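Local coordinates for protein deacylase (Burkholderia multivorans, PDB 5THW) that probably hydrolyses N-carbamoyl-L-amino acids as a zinc-dependent amidase of the peptidase M20 family, at residues Val67-Ala70 / Lys71-Gly74. Numbering follows the deposited sequence.
Sequences VRWA and KEAG
Arg68 sends CG trans to the backbone N (chi1 165°) and then bends at chi3 (91°), which swings its guanidinium over to Glu72, one helical turn on, whose own chain runs extended beyond CG. Arg68 NH2 meets Glu72 OE2 at 2.8 Å in a salt bridge; the hydrogen bond within it is weak and bent, and the guanidinium and carboxylate planes stand 63° apart. A water bridges the same groups, accepting from Arg68 NH2 and donating to Glu72 OE1. Long charged chains can reach one another here while staying on the solvent side. Glu72 OE1 also lies at the edge of the Trp69 ring, 3.8 Å from Trp69 CD1, while the broad indole packs on helices 29-39 and 117-132. Alongside, the aliphatic part of Lys71 runs beside Val67; Lys71 CE lies 3.9 Å from Val67 CG1. Small Ala70 fits the buried side, against Met87 of strand 85-89. Lys71 N and Glu72 N bond to Val67 O and Arg68 O in regular helical fashion, whereas Ala73 N divides weakly between Trp69 O and Ala70 O. Gly74, with no side chain, takes up positive phi easily; Gly74 N to Lys71 O (3.0 Å) and Cys75 N to Ala70 O make the Schellman motif ending helix 57-72.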
loop_
_atom_site.group_PDB
_atom_site.type_symbol
_atom_site.label_atom_id
_atom_site.label_comp_id
_atom_site.label_asym_id
_atom_site.label_seq_id
_atom_site.Cartn_x
_atom_site.Cartn_y
_atom_site.Cartn_z
ATOM N N VAL A 67 -0.174 31.231 -19.945
ATOM C CA VAL A 67 -1.066 32.373 -20.126
ATOM C C VAL A 67 -0.265 33.638 -20.404
ATOM O O VAL A 67 -0.618 34.431 -21.285
ATOM C CB VAL A 67 -1.972 32.531 -18.890
ATOM C CG1 VAL A 67 -2.639 33.893 -18.877
ATOM C CG2 VAL A 67 -3.016 31.423 -18.865
ATOM N N ARG A 68 0.840 33.832 -19.676
ATOM C CA ARG A 68 1.673 35.011 -19.889
ATOM C C ARG A 68 2.297 35.011 -21.282
ATOM O O ARG A 68 2.339 36.054 -21.945
ATOM C CB ARG A 68 2.748 35.108 -18.805
ATOM C CG ARG A 68 3.863 36.084 -19.140
ATOM C CD ARG A 68 4.652 36.468 -17.910
ATOM N NE ARG A 68 5.786 35.575 -17.696
ATOM C CZ ARG A 68 6.920 35.620 -18.388
ATOM N NH1 ARG A 68 7.892 34.760 -18.120
ATOM N NH2 ARG A 68 7.087 36.524 -19.342
ATOM N N TRP A 69 2.808 33.861 -21.736
ATOM C CA TRP A 69 3.339 33.785 -23.098
ATOM C C TRP A 69 2.253 34.054 -24.133
ATOM O O TRP A 69 2.492 34.737 -25.136
ATOM C CB TRP A 69 3.965 32.415 -23.354
ATOM C CG TRP A 69 5.277 32.196 -22.695
ATOM C CD1 TRP A 69 6.117 33.149 -22.188
ATOM C CD2 TRP A 69 5.897 30.930 -22.433
ATOM N NE1 TRP A 69 7.233 32.552 -21.646
ATOM C CE2 TRP A 69 7.119 31.191 -21.781
ATOM C CE3 TRP A 69 5.539 29.604 -22.692
ATOM C CZ2 TRP A 69 7.985 30.173 -21.383
ATOM C CZ3 TRP A 69 6.400 28.593 -22.302
ATOM C CH2 TRP A 69 7.610 28.884 -21.653
ATOM N N ALA A 70 1.050 33.521 -23.906
ATOM C CA ALA A 70 -0.039 33.734 -24.851
ATOM C C ALA A 70 -0.446 35.200 -24.897
ATOM O O ALA A 70 -0.704 35.744 -25.975
ATOM C CB ALA A 70 -1.234 32.853 -24.485
ATOM N N LYS A 71 -0.528 35.850 -23.732
ATOM C CA LYS A 71 -0.859 37.268 -23.703
ATOM C C LYS A 71 0.215 38.090 -24.398
ATOM O O LYS A 71 -0.090 39.076 -25.079
ATOM C CB LYS A 71 -1.045 37.739 -22.260
ATOM C CG LYS A 71 -2.377 37.333 -21.643
ATOM C CD LYS A 71 -2.549 37.912 -20.248
ATOM C CE LYS A 71 -3.882 37.501 -19.635
ATOM N NZ LYS A 71 -4.054 38.008 -18.241
ATOM N N GLU A 72 1.479 37.692 -24.251
ATOM C CA GLU A 72 2.549 38.355 -24.984
ATOM C C GLU A 72 2.410 38.150 -26.485
ATOM O O GLU A 72 2.943 38.949 -27.264
ATOM C CB GLU A 72 3.910 37.859 -24.486
ATOM C CG GLU A 72 4.226 38.327 -23.068
ATOM C CD GLU A 72 5.462 37.673 -22.477
ATOM O OE1 GLU A 72 6.091 36.841 -23.167
ATOM O OE2 GLU A 72 5.791 37.977 -21.312
ATOM N N ALA A 73 1.703 37.102 -26.906
ATOM C CA ALA A 73 1.413 36.859 -28.312
ATOM C C ALA A 73 0.080 37.462 -28.755
ATOM O O ALA A 73 -0.406 37.136 -29.842
ATOM C CB ALA A 73 1.427 35.359 -28.597
ATOM N N GLY A 74 -0.520 38.327 -27.940
ATOM C CA GLY A 74 -1.740 39.011 -28.323
ATOM C C GLY A 74 -3.022 38.253 -28.069
ATOM O O GLY A 74 -4.057 38.614 -28.638
HETATM O O HOH W 1 8.441 36.299 -21.641
#